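Local coordinates for glutathione S-transferase domain (Burkholderia graminis, PDB 4MF5), which probably transfers glutathione to electrophilic substrates, as a glutathione S-transferase of the Ure2p-like group whose thioredoxin-like domain binds the peptide, at residues A[28-36]-A[78-87]. Numbering follows the deposited sequence.
With GSH (glutathione), chain D.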
ATOM      1  N   ALA A  28     -22.645 -11.634 -14.698  1.00 24.02           N
ATOM      2  CA  ALA A  28     -21.615 -11.016 -15.548  1.00 23.05           C
ATOM      3  C   ALA A  28     -20.193 -11.234 -15.005  1.00 22.35           C
ATOM      4  O   ALA A  28     -19.219 -11.072 -15.738  1.00 25.91           O
ATOM      5  CB  ALA A  28     -21.881  -9.525 -15.704  1.00 32.54           C
ATOM      6  N   PHE A  29     -20.080 -11.579 -13.726  1.00 15.92           N
ATOM      7  CA  PHE A  29     -18.786 -11.777 -13.096  1.00 14.83           C
ATOM      8  C   PHE A  29     -18.490 -13.270 -13.007  1.00 13.19           C
ATOM      9  O   PHE A  29     -19.174 -13.994 -12.304  1.00 13.96           O
ATOM     10  CB  PHE A  29     -18.799 -11.140 -11.719  1.00 13.39           C
ATOM     11  CG  PHE A  29     -18.950  -9.653 -11.771  1.00 13.91           C
ATOM     12  CD1 PHE A  29     -17.847  -8.832 -11.879  1.00 14.35           C
ATOM     13  CD2 PHE A  29     -20.202  -9.084 -11.729  1.00 14.35           C
ATOM     14  CE1 PHE A  29     -17.993  -7.457 -11.955  1.00 16.58           C
ATOM     15  CE2 PHE A  29     -20.359  -7.709 -11.795  1.00 17.18           C
ATOM     16  CZ  PHE A  29     -19.252  -6.905 -11.928  1.00 16.06           C
ATOM     17  N   PRO A  30     -17.468 -13.735 -13.731  1.00 13.13           N
ATOM     18  CA  PRO A  30     -17.231 -15.177 -13.774  1.00 13.26           C
ATOM     19  C   PRO A  30     -16.954 -15.820 -12.417  1.00 11.85           C
ATOM     20  O   PRO A  30     -17.125 -17.037 -12.269  1.00 12.40           O
ATOM     21  CB  PRO A  30     -16.028 -15.299 -14.718  1.00 14.88           C
ATOM     22  CG  PRO A  30     -16.172 -14.135 -15.649  1.00 15.40           C
ATOM     23  CD  PRO A  30     -16.667 -13.024 -14.744  1.00 14.32           C
ATOM     24  N   ILE A  31     -16.501 -15.044 -11.437  1.00 11.29           N
ATOM     25  CA  ILE A  31     -16.261 -15.619 -10.118  1.00 11.19           C
ATOM     26  C   ILE A  31     -17.510 -16.280  -9.533  1.00 11.11           C
ATOM     27  O   ILE A  31     -17.421 -17.227  -8.763  1.00 11.45           O
ATOM     28  CB  ILE A  31     -15.664 -14.582  -9.153  1.00 10.39           C
ATOM     29  CG1 ILE A  31     -15.132 -15.267  -7.893  1.00 10.41           C
ATOM     30  CG2 ILE A  31     -16.648 -13.496  -8.780  1.00 10.79           C
ATOM     31  CD1 ILE A  31     -14.258 -14.375  -7.031  1.00 10.82           C
ATOM     32  N   THR A  32     -18.677 -15.783  -9.920  1.00 11.75           N
ATOM     33  CA  THR A  32     -19.936 -16.283  -9.370  1.00 12.33           C
ATOM     34  C   THR A  32     -20.258 -17.699  -9.855  1.00 12.57           C
ATOM     35  O   THR A  32     -21.128 -18.346  -9.293  1.00 14.42           O
ATOM     36  CB  THR A  32     -21.118 -15.336  -9.677  1.00 13.01           C
ATOM     37  OG1 THR A  32     -21.340 -15.274 -11.092  1.00 13.70           O
ATOM     38  CG2 THR A  32     -20.886 -13.949  -9.073  1.00 14.30           C
ATOM     39  N   LYS A  33     -19.542 -18.197 -10.879  1.00 13.02           N
ATOM     40  CA  LYS A  33     -19.694 -19.594 -11.260  1.00 13.35           C
ATOM     41  C   LYS A  33     -19.157 -20.501 -10.157  1.00 12.42           C
ATOM     42  O   LYS A  33     -19.686 -21.590  -9.938  1.00 14.44           O
ATOM     43  CB  LYS A  33     -18.966 -19.897 -12.578  1.00 15.02           C
ATOM     44  CG  LYS A  33     -19.567 -19.199 -13.770  1.00 19.16           C
ATOM     45  CD  LYS A  33     -20.940 -19.788 -14.091  1.00 41.45           C
ATOM     46  CE  LYS A  33     -21.583 -19.161 -15.326  1.00 70.30           C
ATOM     47  NZ  LYS A  33     -22.707 -18.246 -14.979  1.00 64.35           N
ATOM     48  N   LYS A  34     -18.085 -20.083  -9.496  1.00 11.72           N
ATOM     49  CA  LYS A  34     -17.465 -20.872  -8.442  1.00 11.61           C
ATOM     50  C   LYS A  34     -18.090 -20.621  -7.063  1.00 11.71           C
ATOM     51  O   LYS A  34     -18.259 -21.535  -6.268  1.00 12.69           O
ATOM     52  CB  LYS A  34     -15.960 -20.619  -8.402  1.00 11.55           C
ATOM     53  CG  LYS A  34     -15.233 -21.462  -7.380  1.00 12.70           C
ATOM     54  CD  LYS A  34     -13.743 -21.535  -7.673  1.00 14.37           C
ATOM     55  CE  LYS A  34     -12.964 -22.351  -6.665  1.00 16.32           C
ATOM     56  NZ  LYS A  34     -13.300 -23.779  -6.794  1.00 19.27           N
ATOM     57  N   TRP A  35     -18.451 -19.378  -6.785  1.00 11.27           N
ATOM     58  CA  TRP A  35     -19.087 -18.990  -5.536  1.00 11.97           C
ATOM     59  C   TRP A  35     -20.379 -18.247  -5.872  1.00 11.73           C
ATOM     60  O   TRP A  35     -20.424 -17.016  -5.878  1.00 12.59           O
ATOM     61  CB  TRP A  35     -18.169 -18.129  -4.664  1.00 12.52           C
ATOM     62  CG  TRP A  35     -16.946 -18.845  -4.176  1.00 12.13           C
ATOM     63  CD1 TRP A  35     -16.849 -19.644  -3.085  1.00 13.80           C
ATOM     64  CD2 TRP A  35     -15.639 -18.773  -4.734  1.00 11.19           C
ATOM     65  NE1 TRP A  35     -15.568 -20.099  -2.938  1.00 13.52           N
ATOM     66  CE2 TRP A  35     -14.798 -19.561  -3.932  1.00 11.49           C
ATOM     67  CE3 TRP A  35     -15.091 -18.093  -5.817  1.00 11.73           C
ATOM     68  CZ2 TRP A  35     -13.443 -19.718  -4.203  1.00 12.14           C
ATOM     69  CZ3 TRP A  35     -13.762 -18.243  -6.081  1.00 12.34           C
ATOM     70  CH2 TRP A  35     -12.947 -19.047  -5.273  1.00 12.21           C
ATOM     71  N   PRO A  36     -21.462 -18.989  -6.167  1.00 13.93           N
ATOM     72  CA  PRO A  36     -22.721 -18.330  -6.516  1.00 14.12           C
ATOM     73  C   PRO A  36     -23.271 -17.500  -5.361  1.00 12.56           C
ATOM     74  O   PRO A  36     -23.080 -17.827  -4.193  1.00 14.48           O
ATOM     75  CB  PRO A  36     -23.672 -19.497  -6.818  1.00 17.29           C
ATOM     76  CG  PRO A  36     -22.836 -20.663  -7.017  1.00 18.03           C
ATOM     77  CD  PRO A  36     -21.551 -20.451  -6.291  1.00 15.73           C
ATOM     78  N   ASP A  78      -7.987 -22.489  -4.517  1.00 16.18           N
ATOM     79  CA  ASP A  78      -9.109 -21.768  -5.088  1.00 15.11           C
ATOM     80  C   ASP A  78      -8.705 -20.404  -5.647  1.00 13.38           C
ATOM     81  O   ASP A  78      -9.305 -19.916  -6.605  1.00 13.90           O
ATOM     82  CB  ASP A  78     -10.168 -21.508  -4.028  1.00 13.75           C
ATOM     83  CG  ASP A  78     -10.928 -22.727  -3.592  1.00 14.60           C
ATOM     84  OD1 ASP A  78     -10.697 -23.842  -4.102  1.00 16.08           O
ATOM     85  OD2 ASP A  78     -11.815 -22.546  -2.716  1.00 14.72           O
ATOM     86  N   GLN A  79      -7.721 -19.772  -5.011  1.00 14.24           N
ATOM     87  CA  GLN A  79      -7.293 -18.431  -5.393  1.00 14.75           C
ATOM     88  C   GLN A  79      -6.549 -18.431  -6.739  1.00 13.79           C
ATOM     89  O   GLN A  79      -6.353 -17.367  -7.324  1.00 14.04           O
ATOM     90  CB  GLN A  79      -6.432 -17.825  -4.273  1.00 15.23           C
ATOM     91  CG  GLN A  79      -4.980 -18.278  -4.177  1.00 17.04           C
ATOM     92  CD  GLN A  79      -4.757 -19.669  -3.609  1.00 19.47           C
ATOM     93  OE1 GLN A  79      -5.688 -20.442  -3.321  1.00 20.73           O
ATOM     94  NE2 GLN A  79      -3.495 -19.993  -3.436  1.00 24.97           N
ATOM     95  N   LEU A  80      -6.176 -19.618  -7.232  1.00 15.37           N
ATOM     96  CA  LEU A  80      -5.471 -19.770  -8.504  1.00 16.82           C
ATOM     97  C   LEU A  80      -6.410 -20.153  -9.647  1.00 16.87           C
ATOM     98  O   LEU A  80      -5.978 -20.289 -10.780  1.00 18.72           O
ATOM     99  CB  LEU A  80      -4.354 -20.826  -8.388  1.00 21.13           C
ATOM    100  CG  LEU A  80      -3.263 -20.463  -7.383  1.00 24.84           C
ATOM    101  CD1 LEU A  80      -2.263 -21.607  -7.214  1.00 30.14           C
ATOM    102  CD2 LEU A  80      -2.566 -19.206  -7.839  1.00 27.84           C
ATOM    103  N   THR A  81      -7.695 -20.337  -9.356  1.00 16.19           N
ATOM    104  CA  THR A  81      -8.660 -20.661 -10.406  1.00 15.54           C
ATOM    105  C   THR A  81      -8.912 -19.491 -11.346  1.00 14.75           C
ATOM    106  O   THR A  81      -8.830 -18.328 -10.937  1.00 14.15           O
ATOM    107  CB  THR A  81     -10.031 -21.127  -9.861  1.00 15.34           C
ATOM    108  OG1 THR A  81     -10.620 -20.104  -9.051  1.00 14.51           O
ATOM    109  CG2 THR A  81      -9.909 -22.391  -9.031  1.00 18.07           C
ATOM    110  N   PRO A  82      -9.281 -19.791 -12.601  1.00 14.71           N
ATOM    111  CA  PRO A  82      -9.673 -18.691 -13.491  1.00 14.90           C
ATOM    112  C   PRO A  82     -10.851 -17.885 -12.941  1.00 13.04           C
ATOM    113  O   PRO A  82     -10.931 -16.676 -13.144  1.00 14.01           O
ATOM    114  CB  PRO A  82     -10.038 -19.401 -14.785  1.00 17.34           C
ATOM    115  CG  PRO A  82      -9.284 -20.677 -14.721  1.00 25.63           C
ATOM    116  CD  PRO A  82      -9.280 -21.095 -13.294  1.00 17.37           C
ATOM    117  N   GLU A  83     -11.749 -18.557 -12.236  1.00 13.48           N
ATOM    118  CA  GLU A  83     -12.909 -17.894 -11.644  1.00 12.57           C
ATOM    119  C   GLU A  83     -12.476 -16.847 -10.615  1.00 11.35           C
ATOM    120  O   GLU A  83     -12.906 -15.704 -10.678  1.00 11.62           O
ATOM    121  CB  GLU A  83     -13.859 -18.916 -11.029  1.00 13.51           C
ATOM    122  CG  GLU A  83     -14.578 -19.777 -12.060  1.00 14.30           C
ATOM    123  CD  GLU A  83     -13.737 -20.876 -12.674  1.00 16.48           C
ATOM    124  OE1 GLU A  83     -12.636 -21.195 -12.172  1.00 16.91           O
ATOM    125  OE2 GLU A  83     -14.216 -21.459 -13.660  1.00 21.82           O
ATOM    126  N   PHE A  84     -11.617 -17.214  -9.669  1.00 11.47           N
ATOM    127  CA  PHE A  84     -11.144 -16.226  -8.724  1.00 11.35           C
ATOM    128  C   PHE A  84     -10.337 -15.128  -9.420  1.00 10.63           C
ATOM    129  O   PHE A  84     -10.505 -13.937  -9.139  1.00 10.60           O
ATOM    130  CB  PHE A  84     -10.342 -16.860  -7.570  1.00 11.81           C
ATOM    131  CG  PHE A  84      -9.978 -15.847  -6.533  1.00 10.45           C
ATOM    132  CD1 PHE A  84     -10.905 -15.468  -5.582  1.00 11.05           C
ATOM    133  CD2 PHE A  84      -8.748 -15.204  -6.549  1.00 11.48           C
ATOM    134  CE1 PHE A  84     -10.609 -14.481  -4.680  1.00 11.32           C
ATOM    135  CE2 PHE A  84      -8.462 -14.217  -5.637  1.00 11.73           C
ATOM    136  CZ  PHE A  84      -9.404 -13.844  -4.709  1.00 10.77           C
ATOM    137  N   MET A  85      -9.445 -15.548 -10.319  1.00 11.15           N
ATOM    138  CA  MET A  85      -8.545 -14.624 -10.973  1.00 11.50           C
ATOM    139  C   MET A  85      -9.255 -13.654 -11.902  1.00 11.11           C
ATOM    140  O   MET A  85      -8.726 -12.578 -12.183  1.00 12.13           O
ATOM    141  CB  MET A  85      -7.396 -15.367 -11.654  1.00 13.88           C
ATOM    142  CG  MET A  85      -6.456 -15.971 -10.617  1.00 15.45           C
ATOM    143  SD  MET A  85      -5.023 -16.828 -11.269  1.00 17.00           S
ATOM    144  CE  MET A  85      -4.132 -15.500 -12.053  1.00 21.01           C
ATOM    145  N   SER A  86     -10.473 -13.994 -12.326  1.00 11.75           N
ATOM    146  CA  SER A  86     -11.274 -13.068 -13.130  1.00 12.08           C
ATOM    147  C   SER A  86     -11.661 -11.830 -12.337  1.00 11.73           C
ATOM    148  O   SER A  86     -11.927 -10.775 -12.912  1.00 13.69           O
ATOM    149  CB  SER A  86     -12.527 -13.746 -13.681  1.00 12.52           C
ATOM    150  OG  SER A  86     -13.502 -13.995 -12.691  1.00 12.79           O
ATOM    151  N   LEU A  87     -11.708 -11.952 -11.015  1.00 10.34           N
ATOM    152  CA  LEU A  87     -11.969 -10.820 -10.131  1.00 10.41           C
ATOM    153  C   LEU A  87     -10.658 -10.198  -9.639  1.00  9.81           C
ATOM    154  O   LEU A  87     -10.488  -8.976  -9.681  1.00 11.27           O
ATOM    155  CB  LEU A  87     -12.830 -11.246  -8.947  1.00  9.91           C
ATOM    156  CG  LEU A  87     -13.179 -10.148  -7.950  1.00  9.64           C
ATOM    157  CD1 LEU A  87     -13.878  -8.971  -8.632  1.00 11.46           C
ATOM    158  CD2 LEU A  87     -14.019 -10.689  -6.819  1.00  9.99           C
TER
HETATM  159  CG1 GSH D 303      -3.386 -10.313   0.168  0.62 18.06           C
HETATM  160  CD1 GSH D 303      -3.581 -11.606   0.883  0.62 16.16           C
HETATM  161  OE1 GSH D 303      -3.928 -11.700   2.072  0.62 26.90           O
HETATM  162  N2  GSH D 303      -3.376 -12.658   0.139  0.62 32.97           N
HETATM  163  CA2 GSH D 303      -2.619 -13.824   0.528  0.62 24.50           C
HETATM  164  C2  GSH D 303      -3.116 -14.857  -0.413  0.62 25.29           C
HETATM  165  O2  GSH D 303      -4.290 -14.739  -0.918  0.62 18.15           O
HETATM  166  CB2 GSH D 303      -2.723 -14.448   1.894  0.62 32.98           C
HETATM  167  SG2 GSH D 303      -3.863 -13.639   2.999  0.62 33.97           S
HETATM  168  N3  GSH D 303      -2.279 -15.832  -0.698  0.62 27.04           N
HETATM  169  CA3 GSH D 303      -2.578 -16.758  -1.763  0.62 26.34           C
HETATM  170  C3  GSH D 303      -1.311 -17.099  -2.510  0.62 27.92           C
HETATM  171  O31 GSH D 303      -0.238 -16.620  -2.086  0.62 31.01           O
HETATM  172  O32 GSH D 303      -1.351 -17.839  -3.517  0.62 24.90           O
HETATM  173  O   HOH W   1     -15.372 -12.235 -11.644  1.00 13.34           O
HETATM  174  O   HOH W   2     -10.615 -24.857  -6.639  1.00 24.09           O
HETATM  175  O   HOH W   3     -12.468 -25.793  -4.721  1.00 34.40           O
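K34 and D78 face each other across two waters, each accepting from NZ of K34 and donating to OD1 of D78. The direct salt bridge is long, 3.7 Å from K34 NZ to D78 OD1, so the waters carry much of the link. K34 gets there with CG anti to its backbone N (chi1 -177°) and an extended chain that turns only at its last bond; its CB lies against CB of E83 and its CD meets OG1 of T81 at 3.7 Å. OG1 of T81 N-caps helix 82-85, accepting a nearly straight bond from F84 N (3.1 Å, 168°) while donating to D78 O. The D78 carboxylate also accepts from T76 OG1 and R73 N, and its OD2 sits at the edge of the W35 indole, 3.6 Å from CZ2, the two planes 66° apart. Deeper in, CD1 of I31 touches both F84 CD1 (3.8 Å) and L87 CD2 (3.7 Å), while CZ3 of W35 abuts CB of F84. I31, W35 and L87 also touch Y46 of the inner strand 43-47, so the short helix 31-34 and helix 82-85 pack together against the sheet of the thioredoxin-like domain. At the other end one water joins I31 N to OG of S86, which donates to E83 O (2.7 Å). Next to D78, Q79 donates from NE2 to glutathione O32 at 3.0 Å. Polar groups thus meet chiefly through water around an apolar centre, and the several partners of D78 probably stabilise its negative charge and help fix the 3-10 segment 78-80 that carries Q79.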